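Long-range contact in uncharacterized protein MG376 homolog (PDB 2HQL), which probably binds single-stranded DNA through its OB fold: residues W22-I33 with Y47-Y58. Residues are numbered along the deposited sequence; the frame is centred on the assembly and turned at random.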
ATOM      1  N   TRP A  22      16.227  -4.263 -13.299  1.00 25.30           N
ATOM      2  CA  TRP A  22      15.408  -4.308 -14.503  1.00 24.52           C
ATOM      3  C   TRP A  22      14.847  -5.700 -14.745  1.00 24.19           C
ATOM      4  O   TRP A  22      15.530  -6.695 -14.500  1.00 25.82           O
ATOM      5  CB  TRP A  22      16.232  -3.904 -15.734  1.00 22.79           C
ATOM      6  CG  TRP A  22      16.528  -2.431 -15.842  1.00 23.32           C
ATOM      7  CD1 TRP A  22      17.691  -1.786 -15.490  1.00 21.08           C
ATOM      8  CD2 TRP A  22      15.651  -1.419 -16.362  1.00 21.53           C
ATOM      9  NE1 TRP A  22      17.586  -0.441 -15.768  1.00 20.47           N
ATOM     10  CE2 TRP A  22      16.346  -0.189 -16.302  1.00 20.38           C
ATOM     11  CE3 TRP A  22      14.340  -1.436 -16.871  1.00 20.59           C
ATOM     12  CZ2 TRP A  22      15.778   1.014 -16.736  1.00 20.88           C
ATOM     13  CZ3 TRP A  22      13.773  -0.238 -17.300  1.00 19.94           C
ATOM     14  CH2 TRP A  22      14.496   0.971 -17.230  1.00 20.33           C
ATOM     15  N   SER A  23      13.601  -5.755 -15.220  1.00 22.99           N
ATOM     16  CA  SER A  23      12.945  -7.010 -15.553  1.00 21.42           C
ATOM     17  C   SER A  23      13.684  -7.497 -16.791  1.00 21.63           C
ATOM     18  O   SER A  23      14.550  -6.789 -17.305  1.00 22.16           O
ATOM     19  CB  SER A  23      11.474  -6.777 -15.881  1.00 19.96           C
ATOM     20  OG  SER A  23      11.344  -5.868 -16.957  1.00 23.12           O
ATOM     21  N   VAL A  24      13.333  -8.674 -17.295  1.00 22.23           N
ATOM     22  CA  VAL A  24      14.042  -9.229 -18.445  1.00 21.84           C
ATOM     23  C   VAL A  24      14.099  -8.377 -19.714  1.00 22.43           C
ATOM     24  O   VAL A  24      15.183  -7.989 -20.130  1.00 23.53           O
ATOM     25  CB  VAL A  24      13.523 -10.633 -18.777  1.00 20.55           C
ATOM     26  CG1 VAL A  24      14.378 -11.259 -19.890  1.00 20.98           C
ATOM     27  CG2 VAL A  24      13.584 -11.501 -17.517  1.00 19.01           C
ATOM     28  N   LYS A  25      12.962  -8.085 -20.340  1.00 23.71           N
ATOM     29  CA  LYS A  25      12.977  -7.255 -21.550  1.00 23.69           C
ATOM     30  C   LYS A  25      12.943  -5.768 -21.185  1.00 23.13           C
ATOM     31  O   LYS A  25      12.610  -4.925 -22.013  1.00 24.23           O
ATOM     32  CB  LYS A  25      11.783  -7.592 -22.452  1.00 23.12           C
ATOM     33  CG  LYS A  25      11.828  -8.982 -23.077  1.00 24.02           C
ATOM     34  CD  LYS A  25      10.622  -9.240 -23.986  1.00 25.96           C
ATOM     35  CE  LYS A  25      10.645  -8.377 -25.256  1.00 27.64           C
ATOM     36  NZ  LYS A  25       9.549  -8.719 -26.223  1.00 26.72           N
ATOM     37  N   LYS A  26      13.315  -5.471 -19.942  1.00 23.33           N
ATOM     38  CA  LYS A  26      13.328  -4.120 -19.379  1.00 20.88           C
ATOM     39  C   LYS A  26      11.996  -3.409 -19.463  1.00 20.48           C
ATOM     40  O   LYS A  26      11.940  -2.181 -19.505  1.00 20.13           O
ATOM     41  CB  LYS A  26      14.434  -3.268 -20.000  1.00 19.72           C
ATOM     42  CG  LYS A  26      15.799  -3.683 -19.500  1.00 19.95           C
ATOM     43  CD  LYS A  26      16.925  -2.949 -20.189  1.00 21.63           C
ATOM     44  CE  LYS A  26      17.455  -1.820 -19.341  1.00 20.89           C
ATOM     45  NZ  LYS A  26      18.664  -1.223 -19.959  1.00 23.28           N
ATOM     46  N   THR A  27      10.927  -4.206 -19.468  1.00 20.17           N
ATOM     47  CA  THR A  27       9.552  -3.712 -19.499  1.00 21.88           C
ATOM     48  C   THR A  27       9.340  -2.711 -18.339  1.00 21.43           C
ATOM     49  O   THR A  27       8.549  -1.767 -18.441  1.00 22.02           O
ATOM     50  CB  THR A  27       8.563  -4.869 -19.287  1.00 23.54           C
ATOM     51  OG1 THR A  27       9.105  -6.082 -19.838  1.00 29.03           O
ATOM     52  CG2 THR A  27       7.231  -4.546 -19.934  1.00 25.89           C
ATOM     53  N   GLY A  28      10.046  -2.946 -17.233  1.00 20.64           N
ATOM     54  CA  GLY A  28       9.946  -2.085 -16.071  1.00 18.44           C
ATOM     55  C   GLY A  28      11.201  -2.076 -15.218  1.00 18.43           C
ATOM     56  O   GLY A  28      12.086  -2.919 -15.362  1.00 16.67           O
ATOM     57  N   PHE A  29      11.282  -1.103 -14.320  1.00 18.78           N
ATOM     58  CA  PHE A  29      12.426  -0.980 -13.420  1.00 19.26           C
ATOM     59  C   PHE A  29      11.914  -1.055 -11.993  1.00 19.59           C
ATOM     60  O   PHE A  29      11.029  -0.290 -11.606  1.00 19.57           O
ATOM     61  CB  PHE A  29      13.132   0.361 -13.632  1.00 18.52           C
ATOM     62  CG  PHE A  29      14.433   0.489 -12.895  1.00 15.70           C
ATOM     63  CD1 PHE A  29      15.496  -0.361 -13.190  1.00 13.85           C
ATOM     64  CD2 PHE A  29      14.609   1.479 -11.930  1.00 15.83           C
ATOM     65  CE1 PHE A  29      16.718  -0.232 -12.543  1.00 13.44           C
ATOM     66  CE2 PHE A  29      15.840   1.624 -11.265  1.00 16.29           C
ATOM     67  CZ  PHE A  29      16.897   0.765 -11.575  1.00 15.05           C
ATOM     68  N   LEU A  30      12.471  -1.973 -11.212  1.00 20.07           N
ATOM     69  CA  LEU A  30      12.041  -2.139  -9.839  1.00 20.64           C
ATOM     70  C   LEU A  30      13.032  -1.652  -8.819  1.00 19.34           C
ATOM     71  O   LEU A  30      14.217  -1.989  -8.861  1.00 16.95           O
ATOM     72  CB  LEU A  30      11.705  -3.602  -9.546  1.00 23.20           C
ATOM     73  CG  LEU A  30      10.358  -4.091 -10.081  1.00 26.58           C
ATOM     74  CD1 LEU A  30      10.427  -4.325 -11.597  1.00 25.90           C
ATOM     75  CD2 LEU A  30       9.988  -5.374  -9.341  1.00 26.27           C
ATOM     76  N   VAL A  31      12.505  -0.866  -7.890  1.00 18.55           N
ATOM     77  CA  VAL A  31      13.279  -0.295  -6.803  1.00 19.55           C
ATOM     78  C   VAL A  31      12.698  -0.756  -5.457  1.00 19.02           C
ATOM     79  O   VAL A  31      11.489  -0.949  -5.316  1.00 17.37           O
ATOM     80  CB  VAL A  31      13.276   1.262  -6.888  1.00 18.62           C
ATOM     81  CG1 VAL A  31      13.996   1.870  -5.670  1.00 16.74           C
ATOM     82  CG2 VAL A  31      13.952   1.707  -8.187  1.00 16.19           C
ATOM     83  N   THR A  32      13.573  -0.967  -4.482  1.00 19.28           N
ATOM     84  CA  THR A  32      13.146  -1.369  -3.154  1.00 18.07           C
ATOM     85  C   THR A  32      13.551  -0.282  -2.175  1.00 18.25           C
ATOM     86  O   THR A  32      14.734   0.061  -2.048  1.00 16.33           O
ATOM     87  CB  THR A  32      13.754  -2.701  -2.739  1.00 18.38           C
ATOM     88  OG1 THR A  32      13.175  -3.739  -3.537  1.00 19.40           O
ATOM     89  CG2 THR A  32      13.454  -2.985  -1.271  1.00 20.38           C
ATOM     90  N   ILE A  33      12.536   0.241  -1.491  1.00 18.52           N
ATOM     91  CA  ILE A  33      12.657   1.344  -0.545  1.00 18.72           C
ATOM     92  C   ILE A  33      12.504   0.930   0.921  1.00 18.53           C
ATOM     93  O   ILE A  33      11.790  -0.011   1.247  1.00 17.54           O
ATOM     94  CB  ILE A  33      11.571   2.409  -0.861  1.00 19.12           C
ATOM     95  CG1 ILE A  33      11.592   2.768  -2.346  1.00 20.87           C
ATOM     96  CG2 ILE A  33      11.773   3.630  -0.036  1.00 23.51           C
ATOM     97  CD1 ILE A  33      12.903   3.292  -2.862  1.00 19.86           C
ATOM     98  N   TYR A  47      10.136  -2.189   4.502  1.00 18.26           N
ATOM     99  CA  TYR A  47      10.620  -2.258   3.135  1.00 16.68           C
ATOM    100  C   TYR A  47       9.449  -2.385   2.186  1.00 16.29           C
ATOM    101  O   TYR A  47       8.509  -3.156   2.425  1.00 13.41           O
ATOM    102  CB  TYR A  47      11.559  -3.441   2.950  1.00 17.59           C
ATOM    103  CG  TYR A  47      12.969  -3.210   3.460  1.00 18.94           C
ATOM    104  CD1 TYR A  47      14.045  -3.124   2.577  1.00 19.57           C
ATOM    105  CD2 TYR A  47      13.235  -3.126   4.826  1.00 19.71           C
ATOM    106  CE1 TYR A  47      15.348  -2.969   3.043  1.00 19.94           C
ATOM    107  CE2 TYR A  47      14.537  -2.972   5.298  1.00 20.48           C
ATOM    108  CZ  TYR A  47      15.583  -2.899   4.402  1.00 21.30           C
ATOM    109  OH  TYR A  47      16.871  -2.786   4.867  1.00 24.10           O
ATOM    110  N   TYR A  48       9.528  -1.614   1.103  1.00 16.16           N
ATOM    111  CA  TYR A  48       8.497  -1.573   0.081  1.00 15.65           C
ATOM    112  C   TYR A  48       9.141  -1.752  -1.274  1.00 16.09           C
ATOM    113  O   TYR A  48      10.311  -1.420  -1.460  1.00 16.14           O
ATOM    114  CB  TYR A  48       7.788  -0.227   0.132  1.00 14.06           C
ATOM    115  CG  TYR A  48       7.134   0.047   1.466  1.00 14.69           C
ATOM    116  CD1 TYR A  48       5.952  -0.599   1.824  1.00 15.05           C
ATOM    117  CD2 TYR A  48       7.701   0.937   2.377  1.00 15.38           C
ATOM    118  CE1 TYR A  48       5.353  -0.365   3.049  1.00 17.46           C
ATOM    119  CE2 TYR A  48       7.105   1.179   3.613  1.00 14.82           C
ATOM    120  CZ  TYR A  48       5.936   0.526   3.936  1.00 16.07           C
ATOM    121  OH  TYR A  48       5.328   0.752   5.140  1.00 18.91           O
ATOM    122  N   VAL A  49       8.377  -2.296  -2.214  1.00 16.28           N
ATOM    123  CA  VAL A  49       8.873  -2.493  -3.561  1.00 14.60           C
ATOM    124  C   VAL A  49       8.032  -1.619  -4.467  1.00 15.60           C
ATOM    125  O   VAL A  49       6.811  -1.691  -4.463  1.00 14.50           O
ATOM    126  CB  VAL A  49       8.758  -3.957  -4.017  1.00 13.99           C
ATOM    127  CG1 VAL A  49       9.246  -4.090  -5.444  1.00 15.31           C
ATOM    128  CG2 VAL A  49       9.563  -4.857  -3.099  1.00 13.74           C
ATOM    129  N   ILE A  50       8.701  -0.771  -5.228  1.00 17.00           N
ATOM    130  CA  ILE A  50       8.023   0.125  -6.140  1.00 16.18           C
ATOM    131  C   ILE A  50       8.580  -0.131  -7.532  1.00 17.74           C
ATOM    132  O   ILE A  50       9.655  -0.715  -7.675  1.00 16.48           O
ATOM    133  CB  ILE A  50       8.266   1.598  -5.731  1.00 16.67           C
ATOM    134  CG1 ILE A  50       9.759   1.925  -5.781  1.00 15.60           C
ATOM    135  CG2 ILE A  50       7.772   1.829  -4.307  1.00 16.65           C
ATOM    136  CD1 ILE A  50      10.063   3.382  -5.534  1.00 16.17           C
ATOM    137  N   TYR A  51       7.843   0.275  -8.561  1.00 19.20           N
ATOM    138  CA  TYR A  51       8.316   0.087  -9.931  1.00 21.15           C
ATOM    139  C   TYR A  51       7.766   1.161 -10.853  1.00 21.75           C
ATOM    140  O   TYR A  51       6.942   1.971 -10.439  1.00 23.92           O
ATOM    141  CB  TYR A  51       7.933  -1.296 -10.486  1.00 17.37           C
ATOM    142  CG  TYR A  51       6.455  -1.522 -10.716  1.00 17.64           C
ATOM    143  CD1 TYR A  51       5.638  -2.011  -9.696  1.00 17.72           C
ATOM    144  CD2 TYR A  51       5.872  -1.250 -11.954  1.00 17.11           C
ATOM    145  CE1 TYR A  51       4.269  -2.227  -9.905  1.00 19.45           C
ATOM    146  CE2 TYR A  51       4.502  -1.459 -12.174  1.00 19.78           C
ATOM    147  CZ  TYR A  51       3.709  -1.948 -11.142  1.00 18.92           C
ATOM    148  OH  TYR A  51       2.361  -2.152 -11.338  1.00 18.45           O
ATOM    149  N   ALA A  52       8.241   1.158 -12.098  1.00 21.89           N
ATOM    150  CA  ALA A  52       7.807   2.114 -13.108  1.00 20.22           C
ATOM    151  C   ALA A  52       8.028   1.543 -14.503  1.00 20.88           C
ATOM    152  O   ALA A  52       8.878   0.680 -14.710  1.00 20.57           O
ATOM    153  CB  ALA A  52       8.568   3.419 -12.956  1.00 19.27           C
ATOM    154  N   ASN A  53       7.249   2.036 -15.456  1.00 22.55           N
ATOM    155  CA  ASN A  53       7.336   1.599 -16.844  1.00 23.32           C
ATOM    156  C   ASN A  53       7.640   2.772 -17.782  1.00 23.32           C
ATOM    157  O   ASN A  53       7.584   3.936 -17.372  1.00 23.88           O
ATOM    158  CB  ASN A  53       6.020   0.947 -17.257  1.00 21.81           C
ATOM    159  CG  ASN A  53       5.828  -0.409 -16.631  1.00 19.84           C
ATOM    160  OD1 ASN A  53       6.365  -1.407 -17.112  1.00 21.78           O
ATOM    161  ND2 ASN A  53       5.072  -0.454 -15.549  1.00 17.53           N
ATOM    162  N   GLY A  54       7.981   2.444 -19.026  1.00 23.02           N
ATOM    163  CA  GLY A  54       8.268   3.442 -20.043  1.00 23.83           C
ATOM    164  C   GLY A  54       9.308   4.496 -19.725  1.00 25.20           C
ATOM    165  O   GLY A  54      10.389   4.190 -19.227  1.00 24.44           O
ATOM    166  N   GLN A  55       8.990   5.745 -20.043  1.00 26.65           N
ATOM    167  CA  GLN A  55       9.905   6.842 -19.770  1.00 27.95           C
ATOM    168  C   GLN A  55      10.266   6.893 -18.294  1.00 27.45           C
ATOM    169  O   GLN A  55      11.445   6.973 -17.933  1.00 28.04           O
ATOM    170  CB  GLN A  55       9.279   8.184 -20.155  1.00 29.64           C
ATOM    171  CG  GLN A  55       9.118   8.414 -21.649  1.00 33.82           C
ATOM    172  CD  GLN A  55       9.120   9.893 -22.016  1.00 34.10           C
ATOM    173  OE1 GLN A  55       8.854  10.256 -23.162  1.00 35.76           O
ATOM    174  NE2 GLN A  55       9.430  10.751 -21.042  1.00 35.96           N
ATOM    175  N   LEU A  56       9.239   6.846 -17.449  1.00 26.71           N
ATOM    176  CA  LEU A  56       9.397   6.918 -15.998  1.00 24.78           C
ATOM    177  C   LEU A  56      10.277   5.825 -15.376  1.00 22.84           C
ATOM    178  O   LEU A  56      10.751   5.984 -14.255  1.00 21.51           O
ATOM    179  CB  LEU A  56       8.013   6.943 -15.340  1.00 26.23           C
ATOM    180  CG  LEU A  56       7.876   7.271 -13.846  1.00 27.49           C
ATOM    181  CD1 LEU A  56       8.656   8.521 -13.500  1.00 26.74           C
ATOM    182  CD2 LEU A  56       6.399   7.454 -13.513  1.00 27.98           C
ATOM    183  N   ALA A  57      10.497   4.726 -16.096  1.00 21.82           N
ATOM    184  CA  ALA A  57      11.358   3.656 -15.590  1.00 21.91           C
ATOM    185  C   ALA A  57      12.791   4.163 -15.672  1.00 22.23           C
ATOM    186  O   ALA A  57      13.614   3.919 -14.794  1.00 22.06           O
ATOM    187  CB  ALA A  57      11.205   2.395 -16.434  1.00 22.52           C
ATOM    188  N   TYR A  58      13.067   4.889 -16.746  1.00 23.53           N
ATOM    189  CA  TYR A  58      14.377   5.465 -16.987  1.00 24.45           C
ATOM    190  C   TYR A  58      14.652   6.678 -16.108  1.00 24.78           C
ATOM    191  O   TYR A  58      15.812   6.992 -15.822  1.00 25.65           O
ATOM    192  CB  TYR A  58      14.496   5.818 -18.458  1.00 23.98           C
ATOM    193  CG  TYR A  58      14.710   4.598 -19.303  1.00 23.30           C
ATOM    194  CD1 TYR A  58      15.958   3.975 -19.343  1.00 25.00           C
ATOM    195  CD2 TYR A  58      13.669   4.048 -20.045  1.00 23.31           C
ATOM    196  CE1 TYR A  58      16.170   2.835 -20.107  1.00 24.74           C
ATOM    197  CE2 TYR A  58      13.867   2.902 -20.811  1.00 25.16           C
ATOM    198  CZ  TYR A  58      15.122   2.301 -20.840  1.00 24.33           C
ATOM    199  OH  TYR A  58      15.340   1.177 -21.611  1.00 22.93           O
TER
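Ile33 and Ile50 meet at the tightly packed inner side of an antiparallel hairpin, where CD1 of Ile50 comes within 3.6 Å of CG1 of Ile33. The chi1 of Ile50 (61°) puts its CG1 in the crowded position between the backbone N and the carbonyl carbon, which lays this branch against CB of Val31 at 3.7 Å. Three pairs of backbone bonds, Phe29 with Ala52, Val31 with Ile50 and Ile33 with Tyr48, zip the strands together. The one from Ile50 N to Val31 O is short, 2.8 Å, and nearly straight at 169°. By contrast, the one from Ala52 N to Phe29 O is clearly bent.

On the reverse face the packing is thinner and partly open to solvent. Leu30 lies alongside Tyr51, both pointing the same way, and its CG reaches CB of the tyrosine at 3.7 Å while the phenol ring projects beyond the strand pair. Farther along, Thr32 brings its methyl CG2 to the edge of the Tyr47 ring, in the plane of that ring.

Where strand 9-22 ends, Trp22 meets the start of helix 54-64. CH2 of Trp22 sits over the centre of one face of the exposed Tyr58 ring, the two planes inclined at 44°, and also touches CB of Ala57 at 3.7 Å. CE of Lys26 lies over the centre of one face of the indole, while CD1 of Phe29 covers the opposite face nearer the rim; NE1 is hydrogen-bonded to Glu61.

The hairpin supplies two neighbouring strands of the OB-fold sheet, with 9-22 pairing to 28-39 and 86-96 to 42-53. Helix 54-64 covers Phe29, Val31 and Ala52 through Leu60, and Ile33 packs on Ile70 of strand 69-81.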